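Local coordinates for protein phycocyanobilin lyase subunit alpha (Nostoc sp. PCC 7120, PDB 5N3U) that pairs with CpcF to form a phycobiliprotein lyase and is probably required for attaching the phycocyanobilin chromophore to the phycocyanin alpha subunit, at residues Asn86-Leu97 against Ala108-Thr119; Arg177-Gln188 against Val213-Tyr223. All blocks are in the same frame, centred on the assembly; numbering follows the deposited sequence.

Contact 1: residues Asn86-Leu97 against Ala108-Thr119; sequences NRKAVPGLINCL and AAQSLEMLKDKT
An antiparallel helical hairpin of the HEAT-repeat region packs around Leu93, whose side chain sits as a knob in a hole formed by Ala108, Ser111, Leu112 and Leu115. Leu93 CD1 meets Leu115 CD1 at 3.6 Å, the two side chains crossing at about a right angle, while Leu93 CB rests 3.9 Å from Leu112 CD2. Farther along the segment, Leu97 and Leu112 reach tip to tip, CD1 to CD1 at 3.8 Å. At the small Ala108 the backbones come closest, Leu93 CA to Ala108 CA 5.3 Å, and Ala108 CB packs on Cys96 CB. The axes of 90-96 and 108-115 pass 9.0 Å apart at 146°, the close pairing of neighbouring helices in an alpha solenoid; Ala78 of helix 72-83 packs beside Leu93, and its O hydrogen-bonds with Ser111 OG.

Past Leu115 the chain turns through Lys116, which has positive phi, into an Asx turn in which Asp117 OD1 takes the backbone N-H of Thr119 at 2.9 Å. This brings Thr119 OG1 to 3.2 Å from Val90 CG1, the branch anti to the backbone N (chi1 166°). The Arg87 chain, extended from CG to NE, lays one guanidinium face over Asp117 CA, and its NH2 comes within 3.0 Å of Leu115 O at the helix end. Asp117 OD2 stays well out of the guanidinium plane, so the two charges are merely near each other.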
loop_
_atom_site.group_PDB
_atom_site.type_symbol
_atom_site.label_atom_id
_atom_site.label_comp_id
_atom_site.label_asym_id
_atom_site.label_seq_id
_atom_site.Cartn_x
_atom_site.Cartn_y
_atom_site.Cartn_z
ATOM N N ASN A 86 6.085 -25.504 -7.334
ATOM C CA ASN A 86 6.045 -26.665 -8.211
ATOM C C ASN A 86 7.473 -27.093 -8.581
ATOM O O ASN A 86 8.160 -26.432 -9.333
ATOM C CB ASN A 86 5.244 -26.382 -9.423
ATOM C CG ASN A 86 4.924 -27.647 -10.223
ATOM O OD1 ASN A 86 5.727 -28.562 -10.345
ATOM N ND2 ASN A 86 3.785 -27.655 -10.807
ATOM N N ARG A 87 7.896 -28.243 -8.061
ATOM C CA ARG A 87 9.264 -28.733 -8.253
ATOM C C ARG A 87 9.568 -29.227 -9.660
ATOM O O ARG A 87 10.715 -29.503 -10.011
ATOM C CB ARG A 87 9.554 -29.788 -7.241
ATOM C CG ARG A 87 9.494 -29.287 -5.820
ATOM C CD ARG A 87 9.918 -30.391 -4.880
ATOM N NE ARG A 87 10.114 -29.881 -3.530
ATOM C CZ ARG A 87 10.836 -30.484 -2.596
ATOM N NH1 ARG A 87 11.490 -31.651 -2.836
ATOM N NH2 ARG A 87 10.893 -29.920 -1.390
ATOM N N LYS A 88 8.571 -29.284 -10.513
ATOM C CA LYS A 88 8.879 -29.397 -11.929
ATOM C C LYS A 88 9.830 -28.371 -12.444
ATOM O O LYS A 88 10.521 -28.575 -13.460
ATOM C CB LYS A 88 7.567 -29.183 -12.717
ATOM C CG LYS A 88 7.700 -29.493 -14.172
ATOM C CD LYS A 88 6.360 -29.533 -14.926
ATOM C CE LYS A 88 6.794 -29.791 -16.372
ATOM N NZ LYS A 88 5.716 -29.740 -17.379
ATOM N N ALA A 89 9.812 -27.185 -11.783
ATOM C CA ALA A 89 10.738 -26.106 -12.163
ATOM C C ALA A 89 12.203 -26.289 -11.843
ATOM O O ALA A 89 13.072 -25.464 -12.291
ATOM C CB ALA A 89 10.228 -24.818 -11.512
ATOM N N VAL A 90 12.520 -27.285 -11.000
ATOM C CA VAL A 90 13.824 -27.372 -10.401
ATOM C C VAL A 90 14.912 -27.498 -11.417
ATOM O O VAL A 90 15.878 -26.754 -11.367
ATOM C CB VAL A 90 13.861 -28.392 -9.269
ATOM C CG1 VAL A 90 15.269 -28.780 -8.831
ATOM C CG2 VAL A 90 13.115 -27.854 -8.071
ATOM N N PRO A 91 14.774 -28.395 -12.427
ATOM C CA PRO A 91 15.843 -28.517 -13.372
ATOM C C PRO A 91 16.151 -27.243 -14.188
ATOM O O PRO A 91 17.336 -26.902 -14.369
ATOM C CB PRO A 91 15.389 -29.693 -14.257
ATOM C CG PRO A 91 14.556 -30.482 -13.355
ATOM C CD PRO A 91 13.813 -29.489 -12.548
ATOM N N GLY A 92 15.125 -26.566 -14.638
ATOM C CA GLY A 92 15.310 -25.302 -15.332
ATOM C C GLY A 92 15.941 -24.240 -14.452
ATOM O O GLY A 92 16.794 -23.475 -14.899
ATOM N N LEU A 93 15.542 -24.204 -13.176
ATOM C CA LEU A 93 16.147 -23.269 -12.230
ATOM C C LEU A 93 17.586 -23.607 -11.998
ATOM O O LEU A 93 18.454 -22.722 -11.942
ATOM C CB LEU A 93 15.367 -23.183 -10.900
ATOM C CG LEU A 93 14.019 -22.556 -11.018
ATOM C CD1 LEU A 93 13.206 -22.873 -9.778
ATOM C CD2 LEU A 93 14.098 -21.039 -11.387
ATOM N N ILE A 94 17.890 -24.898 -11.896
ATOM C CA ILE A 94 19.255 -25.366 -11.815
ATOM C C ILE A 94 20.124 -24.906 -12.969
ATOM O O ILE A 94 21.281 -24.394 -12.810
ATOM C CB ILE A 94 19.288 -26.880 -11.615
ATOM C CG1 ILE A 94 18.857 -27.189 -10.210
ATOM C CG2 ILE A 94 20.731 -27.404 -11.800
ATOM C CD1 ILE A 94 18.605 -28.659 -9.996
ATOM N N ASN A 95 19.568 -24.987 -14.157
ATOM C CA ASN A 95 20.277 -24.476 -15.310
ATOM C C ASN A 95 20.595 -22.990 -15.235
ATOM O O ASN A 95 21.622 -22.526 -15.675
ATOM C CB ASN A 95 19.397 -24.631 -16.564
ATOM C CG ASN A 95 19.343 -26.037 -17.091
ATOM O OD1 ASN A 95 20.154 -26.883 -16.733
ATOM N ND2 ASN A 95 18.371 -26.293 -17.952
ATOM N N CYS A 96 19.674 -22.238 -14.664
ATOM C CA CYS A 96 19.831 -20.792 -14.516
ATOM C C CYS A 96 21.001 -20.413 -13.569
ATOM O O CYS A 96 21.509 -19.296 -13.618
ATOM C CB CYS A 96 18.558 -20.220 -13.911
ATOM S SG CYS A 96 17.228 -20.084 -15.142
ATOM N N LEU A 97 21.384 -21.324 -12.691
ATOM C CA LEU A 97 22.570 -21.150 -11.857
ATOM C C LEU A 97 23.864 -21.053 -12.649
ATOM O O LEU A 97 24.880 -20.601 -12.095
ATOM C CB LEU A 97 22.683 -22.190 -10.752
ATOM C CG LEU A 97 21.550 -22.287 -9.778
ATOM C CD1 LEU A 97 21.814 -23.498 -8.857
ATOM C CD2 LEU A 97 21.459 -20.977 -8.942
ATOM N N ALA A 108 17.277 -17.481 -9.344
ATOM C CA ALA A 108 17.171 -18.948 -9.330
ATOM C C ALA A 108 17.525 -19.538 -8.000
ATOM O O ALA A 108 16.843 -20.398 -7.457
ATOM C CB ALA A 108 18.057 -19.588 -10.403
ATOM N N ALA A 109 18.592 -19.059 -7.426
ATOM C CA ALA A 109 18.969 -19.505 -6.096
ATOM C C ALA A 109 17.915 -19.163 -5.062
ATOM O O ALA A 109 17.651 -19.999 -4.201
ATOM C CB ALA A 109 20.301 -18.905 -5.711
ATOM N N GLN A 110 17.310 -17.979 -5.142
ATOM C CA GLN A 110 16.239 -17.642 -4.194
ATOM C C GLN A 110 15.033 -18.583 -4.381
ATOM O O GLN A 110 14.464 -19.111 -3.393
ATOM C CB GLN A 110 15.766 -16.206 -4.388
ATOM C CG GLN A 110 16.775 -15.190 -3.941
ATOM C CD GLN A 110 16.475 -13.757 -4.489
ATOM O OE1 GLN A 110 15.694 -13.549 -5.442
ATOM N NE2 GLN A 110 17.173 -12.775 -3.919
ATOM N N SER A 111 14.691 -18.858 -5.636
ATOM C CA SER A 111 13.564 -19.772 -5.861
ATOM C C SER A 111 13.872 -21.210 -5.457
ATOM O O SER A 111 13.039 -21.861 -4.907
ATOM C CB SER A 111 13.178 -19.663 -7.339
ATOM O OG SER A 111 12.606 -18.381 -7.501
ATOM N N LEU A 112 15.090 -21.678 -5.664
ATOM C CA LEU A 112 15.501 -22.997 -5.199
ATOM C C LEU A 112 15.484 -23.064 -3.695
ATOM O O LEU A 112 15.130 -24.095 -3.135
ATOM C CB LEU A 112 16.845 -23.359 -5.765
ATOM C CG LEU A 112 16.782 -23.640 -7.249
ATOM C CD1 LEU A 112 18.137 -23.647 -7.890
ATOM C CD2 LEU A 112 16.124 -25.000 -7.560
ATOM N N GLU A 113 15.839 -21.978 -3.000
ATOM C CA GLU A 113 15.671 -21.958 -1.545
ATOM C C GLU A 113 14.152 -22.129 -1.140
ATOM O O GLU A 113 13.867 -22.735 -0.132
ATOM C CB GLU A 113 16.180 -20.649 -1.013
ATOM C CG GLU A 113 16.181 -20.484 0.515
ATOM C CD GLU A 113 14.841 -20.131 1.165
ATOM O OE1 GLU A 113 13.898 -19.565 0.503
ATOM O OE2 GLU A 113 14.726 -20.477 2.383
ATOM N N MET A 114 13.231 -21.537 -1.875
ATOM C CA MET A 114 11.830 -21.600 -1.588
ATOM C C MET A 114 11.286 -22.971 -1.898
ATOM O O MET A 114 10.473 -23.510 -1.132
ATOM C CB MET A 114 11.072 -20.536 -2.361
ATOM C CG MET A 114 11.408 -19.131 -1.935
ATOM S SD MET A 114 10.498 -17.947 -3.003
ATOM C CE MET A 114 8.950 -18.136 -2.294
ATOM N N LEU A 115 11.803 -23.606 -2.933
ATOM C CA LEU A 115 11.279 -24.950 -3.324
ATOM C C LEU A 115 11.833 -26.077 -2.482
ATOM O O LEU A 115 11.224 -27.128 -2.434
ATOM C CB LEU A 115 11.550 -25.195 -4.763
ATOM C CG LEU A 115 10.804 -24.279 -5.704
ATOM C CD1 LEU A 115 11.231 -24.299 -7.137
ATOM C CD2 LEU A 115 9.332 -24.553 -5.634
ATOM N N LYS A 116 12.979 -25.883 -1.817
ATOM C CA LYS A 116 13.540 -26.833 -0.853
ATOM C C LYS A 116 13.967 -28.154 -1.473
ATOM O O LYS A 116 14.048 -29.118 -0.775
ATOM C CB LYS A 116 12.603 -27.230 0.325
ATOM C CG LYS A 116 11.812 -26.221 1.025
ATOM C CD LYS A 116 12.585 -25.290 1.841
ATOM C CE LYS A 116 11.622 -24.226 2.413
ATOM N NZ LYS A 116 12.297 -22.878 2.282
ATOM N N ASP A 117 14.253 -28.200 -2.745
ATOM C CA ASP A 117 14.608 -29.461 -3.445
ATOM C C ASP A 117 16.127 -29.716 -3.427
ATOM O O ASP A 117 16.945 -28.956 -3.958
ATOM C CB ASP A 117 14.139 -29.359 -4.880
ATOM C CG ASP A 117 14.124 -30.678 -5.602
ATOM O OD1 ASP A 117 15.005 -31.499 -5.338
ATOM O OD2 ASP A 117 13.262 -30.848 -6.492
ATOM N N LYS A 118 16.493 -30.849 -2.857
ATOM C CA LYS A 118 17.871 -31.177 -2.647
ATOM C C LYS A 118 18.628 -31.474 -3.939
ATOM O O LYS A 118 19.862 -31.501 -3.925
ATOM C CB LYS A 118 17.989 -32.400 -1.739
ATOM C CG LYS A 118 19.290 -32.379 -0.968
ATOM C CD LYS A 118 19.341 -33.557 0.003
ATOM C CE LYS A 118 20.768 -34.071 0.225
ATOM N NZ LYS A 118 20.935 -34.465 1.660
ATOM N N THR A 119 17.917 -31.651 -5.040
ATOM C CA THR A 119 18.605 -31.893 -6.322
ATOM C C THR A 119 19.429 -30.702 -6.860
ATOM O O THR A 119 20.369 -30.860 -7.617
ATOM C CB THR A 119 17.635 -32.399 -7.344
ATOM O OG1 THR A 119 16.709 -31.408 -7.695
ATOM C CG2 THR A 119 16.848 -33.549 -6.750
#

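Contact 2: residues Arg177-Gln188 against Val213-Tyr223; sequences RVQCAAARAMYQ and VALGDLGAIGY
The Arg184 guanidinium has Ala220 CB over one face, 3.4 Å from NH2, and the carboxylate of Asp217 at its edge. The carboxylate plane is turned 84° from that of the guanidinium, and the bond from NE to Asp217 OD1, 3.1 Å long, is bent to 125° at the hydrogen: a weak hydrogen bond within a salt bridge. With CG anti to the backbone N and the chain extended to NE, Arg184 reaches across to helix 208-221, and its NH2 forms a further salt bridge with Glu113. Asp217 also has Glu153 close by, a like charge that the arginine probably offsets. A leucine in place of Arg184 would probably leave Asp217 without its cation, beside the like charge of Glu153, and cost Glu113 one of its two basic partners. On the Arg177 guanidinium, Val213 CG2 lies over one face, while NH2 is bridged to Glu149.

Helices 177-188 and 213-221 run almost parallel with axes at 10.1 Å, a side-by-side arrangement consistent with the alpha-solenoid stacking of HEAT repeats; helix 193-203 lies between them in the chain. Cys180 SG packs on Val213 CG1 at 3.7 Å.

At the C-terminal end, Ile221 packs against both Tyr187 and Gln188: its CB meets Tyr187 CD1 obliquely at 3.6 Å, and its CG2 touches Gln188 CG. The rings of Tyr187 and Tyr223 are inclined at 65°, with centroids 5.4 Å apart. A water at the edge of the Tyr187 ring, in its plane, lies 2.8 Å from OH and donates to Ile221 O and, weakly, to Gly222 O, while Tyr223 OH is hydrogen-bonded to Glu197.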
loop_
_atom_site.group_PDB
_atom_site.type_symbol
_atom_site.label_atom_id
_atom_site.label_comp_id
_atom_site.label_asym_id
_atom_site.label_seq_id
_atom_site.Cartn_x
_atom_site.Cartn_y
_atom_site.Cartn_z
ATOM N N ARG A 177 25.449 -9.218 5.227
ATOM C CA ARG A 177 24.396 -10.071 4.723
ATOM C C ARG A 177 24.833 -11.424 4.424
ATOM O O ARG A 177 24.081 -12.388 4.620
ATOM C CB ARG A 177 23.742 -9.401 3.487
ATOM C CG ARG A 177 22.889 -8.204 4.016
ATOM C CD ARG A 177 22.199 -7.374 2.912
ATOM N NE ARG A 177 21.180 -8.214 2.274
ATOM C CZ ARG A 177 19.856 -8.083 2.317
ATOM N NH1 ARG A 177 19.236 -7.047 2.887
ATOM N NH2 ARG A 177 19.138 -9.028 1.732
ATOM N N VAL A 178 26.061 -11.570 3.940
ATOM C CA VAL A 178 26.620 -12.909 3.677
ATOM C C VAL A 178 26.858 -13.677 4.995
ATOM O O VAL A 178 26.635 -14.900 5.102
ATOM C CB VAL A 178 27.872 -12.783 2.822
ATOM C CG1 VAL A 178 28.539 -14.075 2.669
ATOM C CG2 VAL A 178 27.483 -12.147 1.443
ATOM N N GLN A 179 27.359 -12.965 5.991
ATOM C CA GLN A 179 27.585 -13.645 7.278
ATOM C C GLN A 179 26.301 -14.136 7.908
ATOM O O GLN A 179 26.288 -15.223 8.511
ATOM C CB GLN A 179 28.256 -12.681 8.251
ATOM C CG GLN A 179 29.609 -12.295 7.813
ATOM C CD GLN A 179 30.230 -11.280 8.757
ATOM O OE1 GLN A 179 29.711 -10.193 8.969
ATOM N NE2 GLN A 179 31.344 -11.649 9.310
ATOM N N CYS A 180 25.248 -13.348 7.787
ATOM C CA CYS A 180 23.934 -13.711 8.299
ATOM C C CYS A 180 23.388 -14.954 7.623
ATOM O O CYS A 180 22.864 -15.886 8.277
ATOM C CB CYS A 180 23.014 -12.529 8.123
ATOM S SG CYS A 180 21.397 -12.655 8.880
ATOM N N ALA A 181 23.503 -14.993 6.272
ATOM C CA ALA A 181 23.108 -16.165 5.562
ATOM C C ALA A 181 23.885 -17.415 5.957
ATOM O O ALA A 181 23.298 -18.522 6.029
ATOM C CB ALA A 181 23.189 -15.868 4.098
ATOM N N ALA A 182 25.223 -17.279 6.170
ATOM C CA ALA A 182 26.055 -18.382 6.577
ATOM C C ALA A 182 25.629 -18.845 7.997
ATOM O O ALA A 182 25.536 -20.037 8.242
ATOM C CB ALA A 182 27.514 -17.983 6.573
ATOM N N ALA A 183 25.260 -17.899 8.859
ATOM C CA ALA A 183 24.729 -18.268 10.215
ATOM C C ALA A 183 23.471 -19.037 10.147
ATOM O O ALA A 183 23.306 -20.105 10.730
ATOM C CB ALA A 183 24.555 -17.053 11.039
ATOM N N ARG A 184 22.572 -18.582 9.276
ATOM C CA ARG A 184 21.385 -19.369 9.030
ATOM C C ARG A 184 21.566 -20.712 8.507
ATOM O O ARG A 184 20.979 -21.701 9.002
ATOM C CB ARG A 184 20.436 -18.571 8.100
ATOM C CG ARG A 184 19.188 -19.304 7.723
ATOM C CD ARG A 184 18.731 -18.578 6.483
ATOM N NE ARG A 184 17.360 -18.701 5.995
ATOM C CZ ARG A 184 16.865 -19.662 5.262
ATOM N NH1 ARG A 184 17.538 -20.817 4.986
ATOM N NH2 ARG A 184 15.604 -19.484 4.864
ATOM N N ALA A 185 22.379 -20.827 7.485
ATOM C CA ALA A 185 22.657 -22.123 6.946
ATOM C C ALA A 185 23.381 -23.046 7.943
ATOM O O ALA A 185 23.042 -24.226 8.085
ATOM C CB ALA A 185 23.472 -22.019 5.714
ATOM N N MET A 186 24.324 -22.469 8.675
ATOM C CA MET A 186 25.026 -23.301 9.636
ATOM C C MET A 186 24.083 -23.872 10.706
ATOM O O MET A 186 24.191 -25.054 11.095
ATOM C CB MET A 186 26.159 -22.496 10.225
ATOM C CG MET A 186 27.408 -22.347 9.313
ATOM S SD MET A 186 28.137 -23.861 8.763
ATOM C CE MET A 186 28.853 -24.543 10.335
ATOM N N TYR A 187 23.211 -23.038 11.211
ATOM C CA TYR A 187 22.192 -23.532 12.129
ATOM C C TYR A 187 21.301 -24.623 11.541
ATOM O O TYR A 187 21.067 -25.700 12.131
ATOM C CB TYR A 187 21.364 -22.415 12.661
ATOM C CG TYR A 187 20.423 -22.955 13.750
ATOM C CD1 TYR A 187 19.163 -23.481 13.423
ATOM C CD2 TYR A 187 20.820 -22.976 15.070
ATOM C CE1 TYR A 187 18.316 -23.987 14.416
ATOM C CE2 TYR A 187 19.985 -23.480 16.069
ATOM C CZ TYR A 187 18.751 -23.993 15.738
ATOM O OH TYR A 187 17.906 -24.508 16.694
ATOM N N GLN A 188 20.810 -24.414 10.322
ATOM C CA GLN A 188 19.980 -25.414 9.734
ATOM C C GLN A 188 20.641 -26.684 9.551
ATOM O O GLN A 188 20.038 -27.715 9.744
ATOM C CB GLN A 188 19.389 -24.961 8.379
ATOM C CG GLN A 188 18.401 -23.886 8.511
ATOM C CD GLN A 188 17.885 -23.421 7.119
ATOM O OE1 GLN A 188 18.630 -22.877 6.301
ATOM N NE2 GLN A 188 16.660 -23.592 6.893
ATOM N N VAL A 213 15.921 -9.354 7.788
ATOM C CA VAL A 213 16.504 -10.605 7.323
ATOM C C VAL A 213 16.687 -11.593 8.505
ATOM O O VAL A 213 16.323 -12.767 8.387
ATOM C CB VAL A 213 17.866 -10.338 6.641
ATOM C CG1 VAL A 213 18.667 -11.622 6.550
ATOM C CG2 VAL A 213 17.589 -9.741 5.248
ATOM N N ALA A 214 17.187 -11.104 9.619
ATOM C CA ALA A 214 17.401 -11.983 10.774
ATOM C C ALA A 214 16.048 -12.587 11.259
ATOM O O ALA A 214 15.956 -13.771 11.584
ATOM C CB ALA A 214 18.075 -11.201 11.853
ATOM N N LEU A 215 14.991 -11.757 11.245
ATOM C CA LEU A 215 13.673 -12.247 11.546
ATOM C C LEU A 215 13.233 -13.351 10.654
ATOM O O LEU A 215 12.748 -14.407 11.134
ATOM C CB LEU A 215 12.644 -11.108 11.588
ATOM C CG LEU A 215 12.811 -10.242 12.771
ATOM C CD1 LEU A 215 12.103 -8.871 12.670
ATOM C CD2 LEU A 215 12.400 -11.013 14.023
ATOM N N GLY A 216 13.331 -13.176 9.342
ATOM C CA GLY A 216 12.970 -14.221 8.458
ATOM C C GLY A 216 13.768 -15.502 8.663
ATOM O O GLY A 216 13.263 -16.622 8.589
ATOM N N ASP A 217 15.052 -15.341 8.942
ATOM C CA ASP A 217 15.948 -16.492 9.161
ATOM C C ASP A 217 15.570 -17.245 10.467
ATOM O O ASP A 217 15.511 -18.464 10.485
ATOM C CB ASP A 217 17.440 -16.018 9.247
ATOM C CG ASP A 217 18.009 -15.530 7.924
ATOM O OD1 ASP A 217 17.367 -15.726 6.841
ATOM O OD2 ASP A 217 19.098 -14.914 7.948
ATOM N N LEU A 218 15.300 -16.497 11.516
ATOM C CA LEU A 218 14.916 -17.105 12.790
ATOM C C LEU A 218 13.630 -17.843 12.685
ATOM O O LEU A 218 13.502 -18.973 13.201
ATOM C CB LEU A 218 14.835 -16.082 13.887
ATOM C CG LEU A 218 16.193 -15.605 14.323
ATOM C CD1 LEU A 218 16.117 -14.272 15.023
ATOM C CD2 LEU A 218 16.821 -16.667 15.196
ATOM N N GLY A 219 12.688 -17.280 11.925
ATOM C CA GLY A 219 11.500 -18.050 11.535
ATOM C C GLY A 219 11.729 -19.313 10.762
ATOM O O GLY A 219 11.227 -20.367 11.129
ATOM N N ALA A 220 12.580 -19.234 9.751
ATOM C CA ALA A 220 12.936 -20.398 8.923
ATOM C C ALA A 220 13.598 -21.514 9.687
ATOM O O ALA A 220 13.399 -22.676 9.416
ATOM C CB ALA A 220 13.877 -19.951 7.810
ATOM N N ILE A 221 14.371 -21.188 10.684
ATOM C CA ILE A 221 15.046 -22.224 11.409
ATOM C C ILE A 221 14.285 -22.642 12.647
ATOM O O ILE A 221 14.583 -23.671 13.205
ATOM C CB ILE A 221 16.486 -21.795 11.727
ATOM C CG1 ILE A 221 16.490 -20.677 12.738
ATOM C CG2 ILE A 221 17.171 -21.402 10.422
ATOM C CD1 ILE A 221 17.836 -20.139 13.126
ATOM N N GLY A 222 13.346 -21.811 13.102
ATOM C CA GLY A 222 12.476 -22.148 14.226
ATOM C C GLY A 222 13.195 -22.106 15.565
ATOM O O GLY A 222 12.854 -22.897 16.426
ATOM N N TYR A 223 14.139 -21.183 15.755
ATOM C CA TYR A 223 14.982 -21.126 16.962
ATOM C C TYR A 223 14.249 -20.539 18.152
ATOM O O TYR A 223 14.196 -19.314 18.337
ATOM C CB TYR A 223 16.247 -20.296 16.687
ATOM C CG TYR A 223 17.289 -20.201 17.812
ATOM C CD1 TYR A 223 17.837 -21.350 18.414
ATOM C CD2 TYR A 223 17.776 -18.959 18.217
ATOM C CE1 TYR A 223 18.801 -21.247 19.433
ATOM C CE2 TYR A 223 18.766 -18.847 19.178
ATOM C CZ TYR A 223 19.247 -19.995 19.799
ATOM O OH TYR A 223 20.184 -19.826 20.767
HETATM O O HOH W 1 15.210 -24.859 15.892
#

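Overall arrangement
Both contacts are largely buried and lie at similar distances from the chain centre, about 11 and 12 Å between centres, with their own centres about 19 Å apart. They follow one another in sequence, in separate parts of the HEAT-repeat array. Contact 1 joins consecutive helices in antiparallel fashion and is mainly aliphatic, its polar groups gathered where the second helix ends. Contact 2 sets two nearly parallel helices side by side, farther apart, and bridges the wider gap with longer, charged and aromatic side chains and a water. A salt bridge between Glu113 and Arg184 ties the two contacts directly together, and helix 148-157 packs against both.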